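Local coordinates for protein Pcdhgb2 (Mus musculus, PDB 5SZR), which is a potential calcium-dependent cell-adhesion protein that may help establish and maintain specific neuronal connections, represented here by its extracellular cadherin domains 3-6, at residues P3-D8 and L25-T30; N142-C147 and S160-Y165; L221-E226 and R312-D317. All coordinates share one frame; numbering follows the deposited sequence.

Contact 1: P3-D8 and L25-T30; sequences PMFSQD and LQVTAT. With MAN (alpha-D-mannopyranose), chain S.
Pro3 opens the contact with Ala29 and Thr30: its CB touches Ala29 CB at 3.7 Å, while its CA-H points at Thr30 O from 3.1 Å. A compact ring suits this buried corner, where it packs on the small Ala29. At Met4 the backbone does the work. Its N gives a weak hydrogen bond to Thr30 O, and its O accepts another weak one, 3.0 Å long, from Thr30 N, while the exposed Met4 side chain leads away. Phe5 brings the aromatic surface. With CG anti to the carbonyl carbon (chi1 -69°), its ring reaches Ala29 CB, which sits almost on the ring normal, 4.2 Å from the centroid, in a CH-pi contact; alanine suits the place, its CB methyl reaching the ring face directly from the backbone. The ring atom CE1 also meets Val27 CB at 3.8 Å. At Ser6 the backbone N connects to Thr28 O through one water. The pair lies in a cadherin domain beyond the end of strand 23-26; the mannose on Ser23 lies against Gln26 N, at the other end of segment 25-30. Strand 77-85 supports Phe5 and Ala29 through Ala84, and strand 91-101 packs Cys94 on Phe5 and Ile96 on Val27.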
loop_
_atom_site.group_PDB
_atom_site.type_symbol
_atom_site.label_atom_id
_atom_site.label_comp_id
_atom_site.label_asym_id
_atom_site.label_seq_id
_atom_site.Cartn_x
_atom_site.Cartn_y
_atom_site.Cartn_z
ATOM N N PRO A 3 66.187 47.178 -43.875
ATOM C CA PRO A 3 64.754 47.186 -43.565
ATOM C C PRO A 3 64.506 47.492 -42.096
ATOM O O PRO A 3 65.327 47.185 -41.228
ATOM C CB PRO A 3 64.302 45.766 -43.925
ATOM C CG PRO A 3 65.540 44.939 -43.846
ATOM C CD PRO A 3 66.666 45.840 -44.266
ATOM N N MET A 4 63.362 48.119 -41.825
ATOM C CA MET A 4 62.981 48.448 -40.458
ATOM C C MET A 4 61.469 48.422 -40.313
ATOM O O MET A 4 60.745 48.942 -41.168
ATOM C CB MET A 4 63.507 49.823 -40.030
ATOM C CG MET A 4 64.930 49.814 -39.515
ATOM S SD MET A 4 65.270 51.218 -38.438
ATOM C CE MET A 4 64.871 52.593 -39.522
ATOM N N PHE A 5 61.005 47.827 -39.217
ATOM C CA PHE A 5 59.594 47.846 -38.873
ATOM C C PHE A 5 59.232 49.152 -38.172
ATOM O O PHE A 5 60.078 49.826 -37.576
ATOM C CB PHE A 5 59.239 46.656 -37.979
ATOM C CG PHE A 5 59.308 45.330 -38.678
ATOM C CD1 PHE A 5 58.257 44.897 -39.472
ATOM C CD2 PHE A 5 60.422 44.515 -38.546
ATOM C CE1 PHE A 5 58.318 43.681 -40.124
ATOM C CE2 PHE A 5 60.485 43.295 -39.194
ATOM C CZ PHE A 5 59.431 42.879 -39.982
ATOM N N SER A 6 57.944 49.504 -38.252
ATOM C CA SER A 6 57.455 50.730 -37.627
ATOM C C SER A 6 57.702 50.736 -36.123
ATOM O O SER A 6 57.883 51.803 -35.526
ATOM C CB SER A 6 55.963 50.902 -37.926
ATOM O OG SER A 6 55.233 51.224 -36.754
ATOM N N GLN A 7 57.717 49.564 -35.501
ATOM C CA GLN A 7 57.987 49.433 -34.077
ATOM C C GLN A 7 58.504 48.021 -33.838
ATOM O O GLN A 7 58.440 47.161 -34.719
ATOM C CB GLN A 7 56.734 49.717 -33.241
ATOM C CG GLN A 7 55.647 48.658 -33.381
ATOM C CD GLN A 7 54.296 49.130 -32.879
ATOM O OE1 GLN A 7 53.673 50.009 -33.477
ATOM N NE2 GLN A 7 53.835 48.544 -31.771
ATOM N N ASP A 8 59.015 47.787 -32.631
ATOM C CA ASP A 8 59.573 46.471 -32.343
ATOM C C ASP A 8 58.502 45.462 -31.939
ATOM O O ASP A 8 58.552 44.305 -32.369
ATOM C CB ASP A 8 60.646 46.578 -31.260
ATOM C CG ASP A 8 61.862 47.353 -31.728
ATOM O OD1 ASP A 8 62.045 47.479 -32.959
ATOM O OD2 ASP A 8 62.634 47.832 -30.871
ATOM N N LEU A 25 47.224 40.525 -38.404
ATOM C CA LEU A 25 48.022 41.737 -38.519
ATOM C C LEU A 25 48.927 41.601 -39.730
ATOM O O LEU A 25 49.338 40.494 -40.089
ATOM C CB LEU A 25 48.864 41.986 -37.260
ATOM C CG LEU A 25 49.653 43.300 -37.223
ATOM C CD1 LEU A 25 48.708 44.482 -37.067
ATOM C CD2 LEU A 25 50.707 43.298 -36.123
ATOM N N GLN A 26 49.222 42.732 -40.361
ATOM C CA GLN A 26 50.255 42.812 -41.382
ATOM C C GLN A 26 51.384 43.683 -40.856
ATOM O O GLN A 26 51.145 44.802 -40.390
ATOM C CB GLN A 26 49.710 43.382 -42.693
ATOM C CG GLN A 26 50.767 43.493 -43.777
ATOM C CD GLN A 26 50.230 44.065 -45.073
ATOM O OE1 GLN A 26 49.063 44.450 -45.161
ATOM N NE2 GLN A 26 51.082 44.120 -46.091
ATOM N N VAL A 27 52.606 43.162 -40.908
ATOM C CA VAL A 27 53.800 43.915 -40.551
ATOM C C VAL A 27 54.619 44.144 -41.814
ATOM O O VAL A 27 54.744 43.248 -42.657
ATOM C CB VAL A 27 54.629 43.190 -39.472
ATOM C CG1 VAL A 27 53.931 43.280 -38.126
ATOM C CG2 VAL A 27 54.853 41.734 -39.858
ATOM N N THR A 28 55.163 45.352 -41.955
ATOM C CA THR A 28 55.966 45.714 -43.113
ATOM C C THR A 28 57.232 46.426 -42.661
ATOM O O THR A 28 57.202 47.235 -41.729
ATOM C CB THR A 28 55.183 46.611 -44.090
ATOM O OG1 THR A 28 54.559 47.683 -43.374
ATOM C CG2 THR A 28 54.120 45.809 -44.828
ATOM N N ALA A 29 58.343 46.108 -43.319
ATOM C CA ALA A 29 59.615 46.786 -43.128
ATOM C C ALA A 29 59.925 47.646 -44.347
ATOM O O ALA A 29 59.379 47.439 -45.434
ATOM C CB ALA A 29 60.744 45.780 -42.879
ATOM N N THR A 30 60.816 48.617 -44.160
ATOM C CA THR A 30 61.075 49.646 -45.163
ATOM C C THR A 30 62.543 49.653 -45.573
ATOM O O THR A 30 63.429 49.766 -44.721
ATOM C CB THR A 30 60.690 51.032 -44.639
ATOM O OG1 THR A 30 59.304 51.044 -44.273
ATOM C CG2 THR A 30 60.934 52.084 -45.709
HETATM C C1 MAN S . 43.177 41.945 -42.076
HETATM C C2 MAN S . 44.616 42.375 -42.413
HETATM C C3 MAN S . 45.341 42.854 -41.140
HETATM C C4 MAN S . 44.499 43.889 -40.366
HETATM C C5 MAN S . 43.115 43.294 -40.063
HETATM C C6 MAN S . 42.192 44.266 -39.354
HETATM O O2 MAN S . 44.625 43.483 -43.319
HETATM O O3 MAN S . 46.639 43.374 -41.421
HETATM O O4 MAN S . 45.142 44.228 -39.146
HETATM O O5 MAN S . 42.479 42.907 -41.310
HETATM O O6 MAN S . 42.894 44.808 -38.241
HETATM O O HOH W 1 56.350 47.883 -39.343
#

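Contact 2: N142-C147 and S160-Y165; sequences NGDVYC and SSKNYY. With CA (calcium ion), chain L.
Asp144 and Lys162 close one side of this contact with a salt bridge, Lys162 NZ lying 2.5 Å from Asp144 OD1 and meeting it nearly along the C-O axis. Lysine has the length for the job: its chain leaves anti to the backbone N, stays extended as far as CE, and bends only at the last torsion (chi4 -57°), which turns the ammonium group onto the carboxylate. The other oxygen, OD2, accepts a weak hydrogen bond from Tyr146 OH, so the second oxygen is also engaged, though weakly, and Arg190, which makes a cation-pi contact with Tyr146, also touches Asp144.

Deeper in, Tyr165 and Cys147 meet. The Tyr165 CG is anti to its carbonyl carbon (chi1 -62°), which projects the ring toward strand 145-149. Cys147 CB rests over one ring face, offset toward the rim and 4.1 Å from the centroid, while SG approaches obliquely, 3.8 Å from CE2. A small, polarisable cysteine fits against such a flat partner. The buried tyrosine also keeps a polar tip: its OH accepts a weak bond of 3.3 Å from Cys147 N. Near the salt bridge, a water joins Asn163 OD1 to Gly143 O and Val145 N.

Strands 145-149 and 164-169 belong to different sheets, so Tyr165 and Cys147 pack between the two sheets of the cadherin beta-sandwich, and the salt bridge ties the loops leading into them, next to the interdomain calcium site where Asn142 O binds the ion at 2.4 Å with Asn104, Cys106, Asp136, Asp138 and Asp189.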
loop_
_atom_site.group_PDB
_atom_site.type_symbol
_atom_site.label_atom_id
_atom_site.label_comp_id
_atom_site.label_asym_id
_atom_site.label_seq_id
_atom_site.Cartn_x
_atom_site.Cartn_y
_atom_site.Cartn_z
ATOM N N ASN A 142 32.347 32.954 -17.285
ATOM C CA ASN A 142 31.987 31.814 -18.116
ATOM C C ASN A 142 32.196 30.489 -17.391
ATOM O O ASN A 142 31.530 29.500 -17.720
ATOM C CB ASN A 142 32.785 31.850 -19.420
ATOM C CG ASN A 142 32.552 33.129 -20.211
ATOM O OD1 ASN A 142 31.766 33.986 -19.807
ATOM N ND2 ASN A 142 33.244 33.267 -21.334
ATOM N N GLY A 143 33.086 30.454 -16.403
ATOM C CA GLY A 143 33.310 29.281 -15.587
ATOM C C GLY A 143 32.641 29.293 -14.231
ATOM O O GLY A 143 32.816 28.344 -13.461
ATOM N N ASP A 144 31.884 30.338 -13.908
ATOM C CA ASP A 144 31.199 30.441 -12.624
ATOM C C ASP A 144 29.853 29.730 -12.737
ATOM O O ASP A 144 28.951 30.204 -13.436
ATOM C CB ASP A 144 31.020 31.903 -12.229
ATOM C CG ASP A 144 30.987 32.101 -10.727
ATOM O OD1 ASP A 144 31.820 31.487 -10.026
ATOM O OD2 ASP A 144 30.130 32.873 -10.248
ATOM N N VAL A 145 29.717 28.596 -12.047
ATOM C CA VAL A 145 28.542 27.738 -12.153
ATOM C C VAL A 145 27.764 27.777 -10.845
ATOM O O VAL A 145 28.342 27.879 -9.757
ATOM C CB VAL A 145 28.938 26.287 -12.502
ATOM C CG1 VAL A 145 27.698 25.420 -12.731
ATOM C CG2 VAL A 145 29.839 26.262 -13.713
ATOM N N TYR A 146 26.440 27.693 -10.958
ATOM C CA TYR A 146 25.565 27.571 -9.802
ATOM C C TYR A 146 24.465 26.564 -10.103
ATOM O O TYR A 146 24.006 26.443 -11.242
ATOM C CB TYR A 146 24.961 28.920 -9.404
ATOM C CG TYR A 146 25.979 29.869 -8.818
ATOM C CD1 TYR A 146 26.191 29.932 -7.447
ATOM C CD2 TYR A 146 26.740 30.691 -9.638
ATOM C CE1 TYR A 146 27.126 30.798 -6.908
ATOM C CE2 TYR A 146 27.675 31.560 -9.110
ATOM C CZ TYR A 146 27.865 31.610 -7.746
ATOM O OH TYR A 146 28.797 32.470 -7.216
ATOM N N CYS A 147 24.052 25.840 -9.066
ATOM C CA CYS A 147 23.100 24.750 -9.195
ATOM C C CYS A 147 21.800 25.069 -8.473
ATOM O O CYS A 147 21.753 25.879 -7.544
ATOM C CB CYS A 147 23.672 23.450 -8.633
ATOM S SG CYS A 147 25.087 22.817 -9.508
ATOM N N SER A 160 28.053 23.917 0.798
ATOM C CA SER A 160 29.053 23.884 1.861
ATOM C C SER A 160 30.229 24.802 1.544
ATOM O O SER A 160 30.624 25.629 2.375
ATOM C CB SER A 160 29.522 22.444 2.094
ATOM O OG SER A 160 29.602 21.720 0.877
ATOM N N SER A 161 30.798 24.675 0.346
ATOM C CA SER A 161 31.814 25.593 -0.149
ATOM C C SER A 161 31.599 25.769 -1.648
ATOM O O SER A 161 30.732 25.125 -2.248
ATOM C CB SER A 161 33.228 25.094 0.174
ATOM O OG SER A 161 33.473 23.825 -0.405
ATOM N N LYS A 162 32.393 26.650 -2.256
ATOM C CA LYS A 162 32.187 26.997 -3.658
ATOM C C LYS A 162 32.381 25.776 -4.549
ATOM O O LYS A 162 33.405 25.093 -4.473
ATOM C CB LYS A 162 33.140 28.120 -4.078
ATOM C CG LYS A 162 32.749 28.800 -5.388
ATOM C CD LYS A 162 33.580 30.048 -5.643
ATOM C CE LYS A 162 32.885 30.999 -6.611
ATOM N NZ LYS A 162 32.555 30.358 -7.914
ATOM N N ASN A 163 31.378 25.508 -5.389
ATOM C CA ASN A 163 31.294 24.391 -6.330
ATOM C C ASN A 163 30.978 23.064 -5.652
ATOM O O ASN A 163 31.035 22.017 -6.312
ATOM C CB ASN A 163 32.570 24.232 -7.165
ATOM C CG ASN A 163 33.024 25.531 -7.787
ATOM O OD1 ASN A 163 32.204 26.364 -8.177
ATOM N ND2 ASN A 163 34.336 25.720 -7.875
ATOM N N TYR A 164 30.639 23.063 -4.365
ATOM C CA TYR A 164 30.305 21.837 -3.645
ATOM C C TYR A 164 28.932 21.974 -3.000
ATOM O O TYR A 164 28.663 22.957 -2.298
ATOM C CB TYR A 164 31.362 21.513 -2.584
ATOM C CG TYR A 164 32.681 21.071 -3.173
ATOM C CD1 TYR A 164 32.938 19.727 -3.421
ATOM C CD2 TYR A 164 33.667 21.995 -3.490
ATOM C CE1 TYR A 164 34.142 19.320 -3.964
ATOM C CE2 TYR A 164 34.869 21.598 -4.032
ATOM C CZ TYR A 164 35.103 20.260 -4.266
ATOM O OH TYR A 164 36.302 19.867 -4.809
ATOM N N TYR A 165 28.072 20.989 -3.236
ATOM C CA TYR A 165 26.716 21.002 -2.711
ATOM C C TYR A 165 26.401 19.677 -2.034
ATOM O O TYR A 165 26.958 18.631 -2.379
ATOM C CB TYR A 165 25.674 21.257 -3.812
ATOM C CG TYR A 165 25.798 22.589 -4.523
ATOM C CD1 TYR A 165 25.075 23.697 -4.099
ATOM C CD2 TYR A 165 26.621 22.733 -5.631
ATOM C CE1 TYR A 165 25.174 24.907 -4.751
ATOM C CE2 TYR A 165 26.729 23.942 -6.288
ATOM C CZ TYR A 165 26.002 25.028 -5.846
ATOM O OH TYR A 165 26.111 26.239 -6.504
HETATM CA CA CA L . 31.156 27.816 -19.406
HETATM O O HOH W 2 32.175 27.676 -10.849
#

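Contact 3: L221-E226 and R312-D317; sequences LVHVAE and RVLVGD. With CA (calcium ion), chain Q; CA (calcium ion), chain P; EDO (1,2-ethanediol), chain Z.
Val222 and Leu314 join an N-terminal edge strand of a cadherin beta-sandwich domain, 219-225, to its last strand, 306-316, the two running parallel in a mixed sheet. Val222 N donates to Arg312 O and Val222 O accepts from Leu314 N at 2.7 Å, both nearly straight; the ladder continues through Val224 and Gly316 to Glu226 N. One face turns inward with Val222, Val224, Val313 and Val315, whose branched side chains suit both a strand and a buried interior. There Val224 CG2 meets Val313 CG1 at 3.8 Å, and Phe283 covers Val224 and Val315. On the other face Leu314 CD1 touches both Leu221 CD1 and His223 NE2, and Leu221 CD1 also meets the aliphatic part of Arg312, whose NH1 bonds to Ser290.

Glu226 carries the pairing into the metal site. Its CB presses on Gly316 O at 3.0 Å. CG, anti to the backbone N (chi1 179°), then continues in an extended chain that carries CD to the calcium ions. OE2 binds calcium P at 2.3 Å, next to Asp284 and Glu286, while OE1 binds calcium Q at 2.8 Å. A glutamate is long enough, and has two oxygens, to bridge both ions. Asp317, at the end of the partner segment, supplies the shorter arm: OD1 binds calcium Q at 2.5 Å and OD2 accepts a hydrogen bond from Ser361 N.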
loop_
_atom_site.group_PDB
_atom_site.type_symbol
_atom_site.label_atom_id
_atom_site.label_comp_id
_atom_site.label_asym_id
_atom_site.label_seq_id
_atom_site.Cartn_x
_atom_site.Cartn_y
_atom_site.Cartn_z
ATOM N N LEU A 221 -19.534 -10.532 13.349
ATOM C CA LEU A 221 -20.703 -11.229 13.873
ATOM C C LEU A 221 -20.905 -12.476 13.019
ATOM O O LEU A 221 -21.169 -12.375 11.815
ATOM C CB LEU A 221 -21.933 -10.325 13.849
ATOM C CG LEU A 221 -23.206 -10.902 14.467
ATOM C CD1 LEU A 221 -22.978 -11.214 15.938
ATOM C CD2 LEU A 221 -24.365 -9.939 14.296
ATOM N N VAL A 222 -20.767 -13.648 13.634
ATOM C CA VAL A 222 -20.771 -14.918 12.919
ATOM C C VAL A 222 -21.949 -15.755 13.394
ATOM O O VAL A 222 -22.236 -15.810 14.594
ATOM C CB VAL A 222 -19.442 -15.673 13.125
ATOM C CG1 VAL A 222 -19.420 -16.959 12.307
ATOM C CG2 VAL A 222 -18.269 -14.777 12.758
ATOM N N HIS A 223 -22.628 -16.406 12.451
ATOM C CA HIS A 223 -23.704 -17.348 12.742
ATOM C C HIS A 223 -23.231 -18.760 12.425
ATOM O O HIS A 223 -22.682 -19.003 11.346
ATOM C CB HIS A 223 -24.960 -17.030 11.925
ATOM C CG HIS A 223 -25.662 -15.775 12.341
ATOM N ND1 HIS A 223 -25.268 -14.525 11.919
ATOM C CD2 HIS A 223 -26.742 -15.579 13.135
ATOM C CE1 HIS A 223 -26.070 -13.612 12.436
ATOM N NE2 HIS A 223 -26.973 -14.225 13.178
ATOM N N VAL A 224 -23.438 -19.687 13.361
ATOM C CA VAL A 224 -23.055 -21.087 13.185
ATOM C C VAL A 224 -24.214 -21.967 13.635
ATOM O O VAL A 224 -24.621 -21.917 14.802
ATOM C CB VAL A 224 -21.784 -21.456 13.971
ATOM C CG1 VAL A 224 -21.294 -22.834 13.556
ATOM C CG2 VAL A 224 -20.701 -20.419 13.776
ATOM N N ALA A 225 -24.725 -22.787 12.720
ATOM C CA ALA A 225 -25.807 -23.697 13.063
ATOM C C ALA A 225 -25.319 -24.754 14.044
ATOM O O ALA A 225 -24.232 -25.318 13.891
ATOM C CB ALA A 225 -26.375 -24.365 11.811
ATOM N N GLU A 226 -26.136 -24.995 15.062
ATOM C CA GLU A 226 -25.911 -26.044 16.045
ATOM C C GLU A 226 -25.593 -27.376 15.379
ATOM O O GLU A 226 -25.965 -27.617 14.225
ATOM C CB GLU A 226 -27.162 -26.156 16.913
ATOM C CG GLU A 226 -27.179 -27.185 17.995
ATOM C CD GLU A 226 -28.445 -27.074 18.810
ATOM O OE1 GLU A 226 -29.530 -26.925 18.211
ATOM O OE2 GLU A 226 -28.346 -27.085 20.049
ATOM N N ARG A 312 -18.102 -11.951 17.586
ATOM C CA ARG A 312 -19.174 -12.602 18.325
ATOM C C ARG A 312 -19.738 -13.739 17.485
ATOM O O ARG A 312 -19.991 -13.572 16.286
ATOM C CB ARG A 312 -20.280 -11.612 18.699
ATOM C CG ARG A 312 -21.448 -12.271 19.413
ATOM C CD ARG A 312 -22.478 -11.260 19.887
ATOM N NE ARG A 312 -22.041 -10.527 21.073
ATOM C CZ ARG A 312 -22.165 -10.980 22.317
ATOM N NH1 ARG A 312 -22.710 -12.170 22.544
ATOM N NH2 ARG A 312 -21.748 -10.244 23.337
ATOM N N VAL A 313 -19.923 -14.895 18.112
ATOM C CA VAL A 313 -20.401 -16.094 17.436
ATOM C C VAL A 313 -21.769 -16.442 18.009
ATOM O O VAL A 313 -21.906 -16.655 19.220
ATOM C CB VAL A 313 -19.411 -17.258 17.597
ATOM C CG1 VAL A 313 -19.944 -18.511 16.922
ATOM C CG2 VAL A 313 -18.049 -16.866 17.024
ATOM N N LEU A 314 -22.782 -16.482 17.146
ATOM C CA LEU A 314 -24.144 -16.812 17.543
ATOM C C LEU A 314 -24.440 -18.254 17.149
ATOM O O LEU A 314 -24.432 -18.594 15.961
ATOM C CB LEU A 314 -25.152 -15.858 16.902
ATOM C CG LEU A 314 -25.171 -14.452 17.507
ATOM C CD1 LEU A 314 -25.999 -13.495 16.661
ATOM C CD2 LEU A 314 -25.706 -14.517 18.931
ATOM N N VAL A 315 -24.680 -19.096 18.146
ATOM C CA VAL A 315 -24.998 -20.500 17.911
ATOM C C VAL A 315 -26.469 -20.598 17.522
ATOM O O VAL A 315 -27.352 -20.195 18.286
ATOM C CB VAL A 315 -24.691 -21.346 19.153
ATOM C CG1 VAL A 315 -25.082 -22.796 18.923
ATOM C CG2 VAL A 315 -23.216 -21.228 19.512
ATOM N N GLY A 316 -26.735 -21.126 16.329
ATOM C CA GLY A 316 -28.085 -21.152 15.794
ATOM C C GLY A 316 -28.871 -22.357 16.289
ATOM O O GLY A 316 -28.343 -23.459 16.403
ATOM N N ASP A 317 -30.147 -22.131 16.574
ATOM C CA ASP A 317 -31.010 -23.191 17.072
ATOM C C ASP A 317 -31.491 -24.066 15.922
ATOM O O ASP A 317 -31.978 -23.561 14.906
ATOM C CB ASP A 317 -32.201 -22.595 17.820
ATOM C CG ASP A 317 -33.106 -23.657 18.415
ATOM O OD1 ASP A 317 -32.590 -24.717 18.831
ATOM O OD2 ASP A 317 -34.335 -23.431 18.466
HETATM CA CA CA Q . -32.052 -27.026 19.497
HETATM CA CA CA P . -28.993 -29.153 20.794
HETATM C C1 EDO Z . -20.019 -9.363 10.276
HETATM O O1 EDO Z . -20.372 -8.398 11.274
HETATM C C2 EDO Z . -20.869 -9.143 9.030
HETATM O O2 EDO Z . -20.162 -9.606 7.871
HETATM O O HOH W 3 -30.091 -30.898 22.366
HETATM O O HOH W 4 -26.990 -30.424 20.434
#

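The three contacts lie in successive cadherin domains of an elongated chain, contacts 1 and 3 with centres about 118 Å apart. All are partly buried, and no two share a strand. Contact 3 is the regular one, a parallel ladder within one sheet whose inner face is all valine. Contact 2 links two sheets through side chains, with the tyrosine-cysteine pair inside and the salt bridge toward the surface. Contact 1 is irregular, joined by weak backbone bonds, a water and one aromatic ring. Chemistry follows position: contacts 2 and 3 end at calcium, through a backbone carbonyl and through carboxylates respectively, whereas contact 1 neighbours an O-linked mannose and binds no metal.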